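Local coordinates for amidohydrolase 3 domain-containing protein (Pyrococcus horikoshii, PDB 3IGH) that is an uncharacterised member of the amidohydrolase family, probably a metal-dependent hydrolase acting on carbon-nitrogen bonds other than peptide bonds, at residues H339-R344 and W382-K387; V356-Q361 and A393-S398. One frame throughout, in Å; residues are numbered along the deposited sequence.

Contact 1. Residues H339-R344 and W382-K387. With SO4 (sulfate ion), chain G; SO4 (sulfate ion), chain B.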
ATOM      1  N   HIS A 339      -6.580  -2.231  26.365  1.00 30.74           N
ATOM      2  CA  HIS A 339      -6.671  -2.749  27.736  1.00 28.65           C
ATOM      3  C   HIS A 339      -7.976  -2.393  28.442  1.00 31.51           C
ATOM      4  O   HIS A 339      -8.794  -3.280  28.730  1.00 30.37           O
ATOM      5  CB  HIS A 339      -5.467  -2.350  28.597  1.00 29.60           C
ATOM      6  CG  HIS A 339      -4.162  -2.900  28.115  1.00 35.43           C
ATOM      7  ND1 HIS A 339      -3.561  -4.001  28.687  1.00 43.29           N
ATOM      8  CD2 HIS A 339      -3.327  -2.484  27.133  1.00 38.86           C
ATOM      9  CE1 HIS A 339      -2.423  -4.251  28.064  1.00 46.25           C
ATOM     10  NE2 HIS A 339      -2.259  -3.347  27.114  1.00 37.47           N
ATOM     11  N   ALA A 340      -8.155  -1.099  28.725  1.00 24.91           N
ATOM     12  CA  ALA A 340      -9.308  -0.585  29.484  1.00 26.63           C
ATOM     13  C   ALA A 340      -9.526  -1.400  30.766  1.00 28.57           C
ATOM     14  O   ALA A 340     -10.639  -1.840  31.067  1.00 30.05           O
ATOM     15  CB  ALA A 340     -10.573  -0.556  28.611  1.00 29.02           C
ATOM     16  N   SER A 341      -8.437  -1.597  31.506  1.00 29.28           N
ATOM     17  CA  SER A 341      -8.390  -2.566  32.604  1.00 30.26           C
ATOM     18  C   SER A 341      -9.218  -2.161  33.819  1.00 31.89           C
ATOM     19  O   SER A 341      -9.778  -3.015  34.504  1.00 30.06           O
ATOM     20  CB  SER A 341      -6.939  -2.801  33.016  1.00 30.33           C
ATOM     21  OG  SER A 341      -6.152  -3.167  31.887  1.00 32.73           O
ATOM     22  N   LEU A 342      -9.298  -0.857  34.054  1.00 28.99           N
ATOM     23  CA  LEU A 342     -10.050  -0.281  35.162  1.00 30.67           C
ATOM     24  C   LEU A 342     -10.974   0.800  34.614  1.00 33.55           C
ATOM     25  O   LEU A 342     -10.503   1.852  34.170  1.00 36.53           O
ATOM     26  CB  LEU A 342      -9.093   0.358  36.162  1.00 33.55           C
ATOM     27  CG  LEU A 342      -8.505  -0.426  37.328  1.00 48.30           C
ATOM     28  CD1 LEU A 342      -7.874   0.558  38.276  1.00 44.62           C
ATOM     29  CD2 LEU A 342      -9.582  -1.175  38.051  1.00 42.75           C
ATOM     30  N   VAL A 343     -12.274   0.525  34.618  1.00 31.02           N
ATOM     31  CA  VAL A 343     -13.285   1.458  34.117  1.00 35.68           C
ATOM     32  C   VAL A 343     -14.323   1.698  35.216  1.00 34.70           C
ATOM     33  O   VAL A 343     -14.956   0.753  35.675  1.00 34.97           O
ATOM     34  CB  VAL A 343     -14.004   0.901  32.860  1.00 40.08           C
ATOM     35  CG1 VAL A 343     -15.098   1.855  32.386  1.00 33.20           C
ATOM     36  CG2 VAL A 343     -13.000   0.625  31.730  1.00 25.95           C
ATOM     37  N   ARG A 344     -14.489   2.956  35.627  1.00 35.27           N
ATOM     38  CA  ARG A 344     -15.476   3.329  36.658  1.00 38.87           C
ATOM     39  C   ARG A 344     -16.887   3.324  36.076  1.00 37.35           C
ATOM     40  O   ARG A 344     -17.041   3.440  34.864  1.00 35.83           O
ATOM     41  CB  ARG A 344     -15.175   4.726  37.202  1.00 33.82           C
ATOM     42  CG  ARG A 344     -13.761   4.952  37.694  1.00 36.41           C
ATOM     43  CD  ARG A 344     -13.626   6.320  38.385  1.00 38.64           C
ATOM     44  NE  ARG A 344     -14.026   7.412  37.499  1.00 32.28           N
ATOM     45  CZ  ARG A 344     -13.183   8.164  36.791  1.00 31.69           C
ATOM     46  NH1 ARG A 344     -13.663   9.112  36.007  1.00 33.31           N
ATOM     47  NH2 ARG A 344     -11.868   7.974  36.858  1.00 35.55           N
ATOM     48  N   TRP A 382     -14.526  -2.419  38.947  1.00 35.02           N
ATOM     49  CA  TRP A 382     -14.005  -1.724  37.772  1.00 33.33           C
ATOM     50  C   TRP A 382     -13.091  -2.605  36.927  1.00 36.63           C
ATOM     51  O   TRP A 382     -12.744  -2.235  35.804  1.00 32.02           O
ATOM     52  CB  TRP A 382     -13.185  -0.503  38.173  1.00 35.43           C
ATOM     53  CG  TRP A 382     -13.858   0.544  39.017  1.00 38.21           C
ATOM     54  CD1 TRP A 382     -15.188   0.648  39.330  1.00 37.76           C
ATOM     55  CD2 TRP A 382     -13.215   1.669  39.619  1.00 34.33           C
ATOM     56  NE1 TRP A 382     -15.401   1.756  40.117  1.00 39.90           N
ATOM     57  CE2 TRP A 382     -14.208   2.402  40.308  1.00 32.70           C
ATOM     58  CE3 TRP A 382     -11.887   2.124  39.655  1.00 35.00           C
ATOM     59  CZ2 TRP A 382     -13.917   3.568  41.021  1.00 37.83           C
ATOM     60  CZ3 TRP A 382     -11.602   3.287  40.353  1.00 40.12           C
ATOM     61  CH2 TRP A 382     -12.610   3.988  41.034  1.00 34.21           C
ATOM     62  N   VAL A 383     -12.705  -3.760  37.466  1.00 35.36           N
ATOM     63  CA  VAL A 383     -11.637  -4.587  36.890  1.00 33.21           C
ATOM     64  C   VAL A 383     -12.134  -5.498  35.765  1.00 36.56           C
ATOM     65  O   VAL A 383     -13.035  -6.317  35.982  1.00 35.85           O
ATOM     66  CB  VAL A 383     -10.935  -5.444  37.992  1.00 32.31           C
ATOM     67  CG1 VAL A 383      -9.915  -6.387  37.387  1.00 35.16           C
ATOM     68  CG2 VAL A 383     -10.258  -4.557  39.015  1.00 30.28           C
ATOM     69  N   TYR A 384     -11.534  -5.355  34.576  1.00 32.99           N
ATOM     70  CA  TYR A 384     -11.804  -6.218  33.410  1.00 32.15           C
ATOM     71  C   TYR A 384     -13.288  -6.524  33.243  1.00 33.21           C
ATOM     72  O   TYR A 384     -13.704  -7.694  33.162  1.00 34.22           O
ATOM     73  CB  TYR A 384     -10.987  -7.514  33.494  1.00 31.91           C
ATOM     74  CG  TYR A 384      -9.483  -7.295  33.498  1.00 33.24           C
ATOM     75  CD1 TYR A 384      -8.858  -6.502  32.524  1.00 28.88           C
ATOM     76  CD2 TYR A 384      -8.683  -7.905  34.455  1.00 32.47           C
ATOM     77  CE1 TYR A 384      -7.468  -6.311  32.545  1.00 30.31           C
ATOM     78  CE2 TYR A 384      -7.321  -7.716  34.480  1.00 37.91           C
ATOM     79  CZ  TYR A 384      -6.717  -6.920  33.532  1.00 35.39           C
ATOM     80  OH  TYR A 384      -5.354  -6.754  33.580  1.00 33.99           O
ATOM     81  N   ARG A 385     -14.088  -5.466  33.222  1.00 30.22           N
ATOM     82  CA  ARG A 385     -15.547  -5.608  33.294  1.00 30.02           C
ATOM     83  C   ARG A 385     -16.165  -5.819  31.919  1.00 35.47           C
ATOM     84  O   ARG A 385     -16.948  -4.999  31.427  1.00 34.75           O
ATOM     85  CB  ARG A 385     -16.187  -4.446  34.088  1.00 33.90           C
ATOM     86  CG  ARG A 385     -15.897  -3.033  33.576  1.00 34.81           C
ATOM     87  CD  ARG A 385     -16.273  -1.956  34.591  1.00 34.15           C
ATOM     88  NE  ARG A 385     -17.656  -2.031  35.061  1.00 32.79           N
ATOM     89  CZ  ARG A 385     -18.235  -1.132  35.861  1.00 33.73           C
ATOM     90  NH1 ARG A 385     -17.563  -0.070  36.290  1.00 31.58           N
ATOM     91  NH2 ARG A 385     -19.495  -1.296  36.236  1.00 40.21           N
ATOM     92  N   PHE A 386     -15.842  -6.967  31.322  1.00 35.27           N
ATOM     93  CA  PHE A 386     -16.095  -7.201  29.894  1.00 35.50           C
ATOM     94  C   PHE A 386     -17.570  -7.221  29.506  1.00 39.00           C
ATOM     95  O   PHE A 386     -17.927  -6.745  28.431  1.00 35.01           O
ATOM     96  CB  PHE A 386     -15.420  -8.488  29.415  1.00 32.05           C
ATOM     97  CG  PHE A 386     -13.938  -8.538  29.670  1.00 32.91           C
ATOM     98  CD1 PHE A 386     -13.338  -9.739  30.040  1.00 31.42           C
ATOM     99  CD2 PHE A 386     -13.140  -7.399  29.544  1.00 35.08           C
ATOM    100  CE1 PHE A 386     -11.974  -9.808  30.274  1.00 37.09           C
ATOM    101  CE2 PHE A 386     -11.769  -7.465  29.794  1.00 32.15           C
ATOM    102  CZ  PHE A 386     -11.185  -8.674  30.144  1.00 31.18           C
ATOM    103  N   LYS A 387     -18.411  -7.779  30.377  1.00 38.51           N
ATOM    104  CA  LYS A 387     -19.847  -7.798  30.142  1.00 43.11           C
ATOM    105  C   LYS A 387     -20.422  -6.380  30.113  1.00 37.26           C
ATOM    106  O   LYS A 387     -21.160  -6.043  29.192  1.00 35.71           O
ATOM    107  CB  LYS A 387     -20.577  -8.686  31.161  1.00 42.36           C
ATOM    108  CG  LYS A 387     -22.041  -8.948  30.780  1.00 52.78           C
ATOM    109  CD  LYS A 387     -22.736  -9.914  31.731  1.00 59.47           C
ATOM    110  CE  LYS A 387     -24.049 -10.419  31.136  1.00 72.55           C
ATOM    111  NZ  LYS A 387     -24.744 -11.389  32.032  1.00 77.46           N
TER
HETATM  112  S   SO4 G   6     -18.120   4.466  40.431  0.75 62.14           S
HETATM  113  O1  SO4 G   6     -17.734   3.179  39.866  0.75 53.94           O
HETATM  114  O2  SO4 G   6     -16.994   5.033  41.169  0.75 61.87           O
HETATM  115  O3  SO4 G   6     -18.481   5.401  39.363  0.75 57.96           O
HETATM  116  O4  SO4 G   6     -19.255   4.260  41.326  0.75 60.71           O
HETATM  117  S   SO4 B   1       0.822  -2.551  25.348  1.00 55.65           S
HETATM  118  O1  SO4 B   1       1.211  -3.054  24.047  1.00 45.31           O
HETATM  119  O2  SO4 B   1       0.422  -3.669  26.188  1.00 62.11           O
HETATM  120  O3  SO4 B   1       1.967  -1.902  25.971  1.00 61.71           O
HETATM  121  O4  SO4 B   1      -0.309  -1.628  25.193  1.00 50.26           O
HETATM  122  O   HOH W   1     -12.577  -2.910  32.981  1.00 30.52           O
HETATM  123  O   HOH W   2      -4.081  -4.666  32.307  1.00 38.38           O
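The carbonyl oxygen of W382 is gripped from several sides: V343 N donates to W382 O at 3.0 Å, L342 sends its CA-H toward the same oxygen, and a water that accepts from R385 N lies 2.9 Å from both W382 O and A340 O. In return, Y384 N donates to S341 O at 2.9 Å, so two loops are joined by a single backbone bridge between L342 and V383. R385 adds a side-chain bond. Its chain bends at chi3 (-54°), and NH1 reaches V343 O at 2.8 Å, with the oxygen lying in the guanidinium plane; D345 is the salt-bridge partner of the same NH1. The indole of W382 takes the methylene CG of R344 over one face, 3.5 Å from the six-membered ring's centroid, a CH-pi contact only 7° off the normal. Beyond it the R344 guanidinium goes to D346, D318 and D322. At the ring's edge W382 NE1 donates to O1 of the chain G sulfate, probably from the crystallisation liquor, at 2.7 Å. Replacing W382 by an alanine removes the indole, and the R344 stem would probably lose the face it rests on. S341 OG and Y384 OH share a second water, and D368 holds that phenol. Long arginines suit this buried junction: their aliphatic stems pack on neighbouring side chains while their charged ends pair with aspartates, which probably offset the charge.

Contact 2. Residues V356-Q361 and A393-S398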
ATOM      1  N   VAL A 356     -16.165   4.969  21.274  1.00 32.57           N
ATOM      2  CA  VAL A 356     -14.821   4.402  21.143  1.00 35.68           C
ATOM      3  C   VAL A 356     -14.885   2.880  20.971  1.00 31.71           C
ATOM      4  O   VAL A 356     -15.873   2.239  21.361  1.00 32.88           O
ATOM      5  CB  VAL A 356     -13.869   4.796  22.312  1.00 36.39           C
ATOM      6  CG1 VAL A 356     -13.664   6.312  22.364  1.00 31.51           C
ATOM      7  CG2 VAL A 356     -14.378   4.270  23.647  1.00 39.62           C
ATOM      8  N   ARG A 357     -13.848   2.334  20.343  1.00 29.54           N
ATOM      9  CA  ARG A 357     -13.662   0.892  20.198  1.00 30.79           C
ATOM     10  C   ARG A 357     -12.735   0.405  21.307  1.00 32.85           C
ATOM     11  O   ARG A 357     -11.851   1.133  21.728  1.00 32.06           O
ATOM     12  CB  ARG A 357     -13.061   0.579  18.823  1.00 26.97           C
ATOM     13  CG  ARG A 357     -14.076   0.683  17.699  1.00 31.20           C
ATOM     14  CD  ARG A 357     -13.416   0.950  16.354  1.00 31.22           C
ATOM     15  NE  ARG A 357     -12.871   2.301  16.219  1.00 29.28           N
ATOM     16  CZ  ARG A 357     -11.605   2.572  15.895  1.00 29.00           C
ATOM     17  NH1 ARG A 357     -10.750   1.587  15.681  1.00 25.28           N
ATOM     18  NH2 ARG A 357     -11.197   3.828  15.763  1.00 26.23           N
ATOM     19  N   LEU A 358     -12.954  -0.815  21.798  1.00 33.29           N
ATOM     20  CA  LEU A 358     -12.138  -1.349  22.892  1.00 32.10           C
ATOM     21  C   LEU A 358     -11.502  -2.688  22.529  1.00 32.03           C
ATOM     22  O   LEU A 358     -12.183  -3.607  22.086  1.00 34.63           O
ATOM     23  CB  LEU A 358     -12.969  -1.512  24.176  1.00 37.43           C
ATOM     24  CG  LEU A 358     -13.774  -0.332  24.749  1.00 33.56           C
ATOM     25  CD1 LEU A 358     -14.639  -0.791  25.916  1.00 32.48           C
ATOM     26  CD2 LEU A 358     -12.866   0.809  25.194  1.00 31.44           C
ATOM     27  N   SER A 359     -10.190  -2.791  22.735  1.00 32.27           N
ATOM     28  CA  SER A 359      -9.493  -4.063  22.603  1.00 32.20           C
ATOM     29  C   SER A 359      -9.044  -4.521  23.987  1.00 28.40           C
ATOM     30  O   SER A 359      -8.247  -3.855  24.645  1.00 30.32           O
ATOM     31  CB  SER A 359      -8.301  -3.918  21.660  1.00 31.48           C
ATOM     32  OG  SER A 359      -7.545  -5.101  21.590  1.00 39.09           O
ATOM     33  N   VAL A 360      -9.575  -5.656  24.432  1.00 27.50           N
ATOM     34  CA  VAL A 360      -9.295  -6.147  25.780  1.00 29.69           C
ATOM     35  C   VAL A 360      -8.585  -7.494  25.734  1.00 31.20           C
ATOM     36  O   VAL A 360      -8.620  -8.188  24.717  1.00 29.46           O
ATOM     37  CB  VAL A 360     -10.585  -6.260  26.641  1.00 33.09           C
ATOM     38  CG1 VAL A 360     -11.215  -4.882  26.870  1.00 30.72           C
ATOM     39  CG2 VAL A 360     -11.591  -7.232  26.037  1.00 26.91           C
ATOM     40  N   GLN A 361      -7.951  -7.861  26.844  1.00 27.55           N
ATOM     41  CA  GLN A 361      -7.138  -9.075  26.891  1.00 29.07           C
ATOM     42  C   GLN A 361      -7.567  -9.969  28.061  1.00 30.45           C
ATOM     43  O   GLN A 361      -6.987  -9.887  29.143  1.00 27.80           O
ATOM     44  CB  GLN A 361      -5.651  -8.719  27.015  1.00 30.85           C
ATOM     45  CG  GLN A 361      -5.032  -7.945  25.838  1.00 33.16           C
ATOM     46  CD  GLN A 361      -5.383  -6.470  25.857  1.00 34.03           C
ATOM     47  OE1 GLN A 361      -5.451  -5.853  26.919  1.00 38.14           O
ATOM     48  NE2 GLN A 361      -5.637  -5.903  24.680  1.00 41.00           N
ATOM     49  N   ALA A 393     -19.721  -0.554  24.047  1.00 39.44           N
ATOM     50  CA  ALA A 393     -18.762  -0.407  22.946  1.00 38.60           C
ATOM     51  C   ALA A 393     -18.571  -1.681  22.139  1.00 38.27           C
ATOM     52  O   ALA A 393     -18.814  -2.787  22.634  1.00 34.13           O
ATOM     53  CB  ALA A 393     -17.414   0.073  23.477  1.00 35.55           C
ATOM     54  N   GLU A 394     -18.133  -1.514  20.892  1.00 34.12           N
ATOM     55  CA  GLU A 394     -17.587  -2.629  20.132  1.00 37.19           C
ATOM     56  C   GLU A 394     -16.346  -3.128  20.869  1.00 38.16           C
ATOM     57  O   GLU A 394     -15.475  -2.344  21.248  1.00 35.21           O
ATOM     58  CB  GLU A 394     -17.224  -2.193  18.718  1.00 41.60           C
ATOM     59  CG  GLU A 394     -16.983  -3.352  17.785  1.00 54.14           C
ATOM     60  CD  GLU A 394     -18.264  -3.878  17.158  1.00 63.86           C
ATOM     61  OE1 GLU A 394     -18.564  -5.083  17.330  1.00 56.76           O
ATOM     62  OE2 GLU A 394     -18.965  -3.087  16.491  1.00 65.31           O
ATOM     63  N   LEU A 395     -16.304  -4.431  21.110  1.00 35.07           N
ATOM     64  CA  LEU A 395     -15.275  -5.023  21.944  1.00 33.69           C
ATOM     65  C   LEU A 395     -14.549  -6.103  21.153  1.00 32.99           C
ATOM     66  O   LEU A 395     -15.184  -6.980  20.570  1.00 33.51           O
ATOM     67  CB  LEU A 395     -15.928  -5.625  23.191  1.00 36.36           C
ATOM     68  CG  LEU A 395     -15.099  -6.088  24.385  1.00 40.32           C
ATOM     69  CD1 LEU A 395     -14.549  -4.901  25.149  1.00 43.13           C
ATOM     70  CD2 LEU A 395     -15.979  -6.916  25.305  1.00 50.04           C
ATOM     71  N   GLY A 396     -13.222  -6.031  21.128  1.00 28.41           N
ATOM     72  CA  GLY A 396     -12.413  -7.048  20.467  1.00 31.20           C
ATOM     73  C   GLY A 396     -11.554  -7.768  21.486  1.00 27.98           C
ATOM     74  O   GLY A 396     -11.180  -7.184  22.502  1.00 33.89           O
ATOM     75  N   PHE A 397     -11.249  -9.037  21.221  1.00 28.40           N
ATOM     76  CA  PHE A 397     -10.385  -9.805  22.117  1.00 27.55           C
ATOM     77  C   PHE A 397      -8.979  -9.882  21.542  1.00 28.34           C
ATOM     78  O   PHE A 397      -8.777  -9.907  20.321  1.00 28.40           O
ATOM     79  CB  PHE A 397     -10.919 -11.231  22.328  1.00 33.19           C
ATOM     80  CG  PHE A 397     -12.055 -11.339  23.327  1.00 32.19           C
ATOM     81  CD1 PHE A 397     -12.587 -10.216  23.957  1.00 28.48           C
ATOM     82  CD2 PHE A 397     -12.609 -12.587  23.610  1.00 35.06           C
ATOM     83  CE1 PHE A 397     -13.636 -10.328  24.864  1.00 31.66           C
ATOM     84  CE2 PHE A 397     -13.657 -12.712  24.505  1.00 28.60           C
ATOM     85  CZ  PHE A 397     -14.174 -11.573  25.137  1.00 34.82           C
ATOM     86  N   SER A 398      -8.012  -9.960  22.441  1.00 29.40           N
ATOM     87  CA  SER A 398      -6.623 -10.035  22.065  1.00 30.84           C
ATOM     88  C   SER A 398      -5.823 -10.682  23.187  1.00 28.63           C
ATOM     89  O   SER A 398      -6.340 -10.900  24.276  1.00 28.06           O
ATOM     90  CB  SER A 398      -6.087  -8.628  21.792  1.00 32.72           C
ATOM     91  OG  SER A 398      -6.373  -7.736  22.851  1.00 34.62           O
TER
HETATM   92  O   HOH W   3     -17.649   1.112  19.637  1.00 40.85           O
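The phenyl ring of F397 is met obliquely by a methyl of V360, CG2 standing 3.8 Å from F397 CD1, while the amide of Q361, a second flat group, has S398 OG near its NE2, 22° out of the amide plane. V360 and F397 lie on neighbouring parallel strands of a TIM barrel, 357-360 and 395-397, and Q361 and S398 follow directly after them; the strand axes approach to 4.7 Å at an angle of 24°. The backbone bonds alternate as parallel pairing requires: L358 N donates to E394 O, G396 N to L358 O, and V360 N to G396 O at 2.9 Å. Where the pairing begins, a water takes over, bonding both V356 O and E394 N.

L358, V360, L395 and F397 all turn to the face covered by helix 386-392 or nearby loops, and branched or aromatic hydrocarbon suits that layer. L395 has its CG opposite the backbone N (chi1 -168°), and from there CD1 reaches both V360 CG1 at 3.8 Å and L358 CB at 3.9 Å. A393, small enough to lie close to the chain, sets its CB against L358 CD1.

The other face carries S359, paired with G396, which adds no side chain beside it; the S359 hydroxyl is hydrogen-bonded to S66 of strand 58-68, the strand that also bonds F397 through its backbone, consistent with closure of the barrel there.

A small hydroxyl suits S398: placed between its own backbone N and carbonyl carbon, S398 OG donates to V360 O at 3.0 Å from above the carbonyl plane and accepts from Q361 NE2 at 2.7 Å.

In the fold
Contacts 1 and 2 alternate along the chain, and their centres lie 11 Å apart. They meet at H339: its N probably donates to S359 O at 2.9 Å, and its ring packs by the amide of Q361. On the helix side, F386 CE2 lies 3.6 Å from V360 CB, where helix 386-392 leads from contact 1 back to strand 395-397 of contact 2. H339 NE2 also donates to O2 of the other sulfate, chain B, at 2.9 Å, an ion probably from the crystallisation liquor and further held by H314, K262 and H67; H67 is in turn touched by S359 and S398. This is consistent with the active-site pocket of amidohydrolases, at the C-terminal ends of the barrel strands.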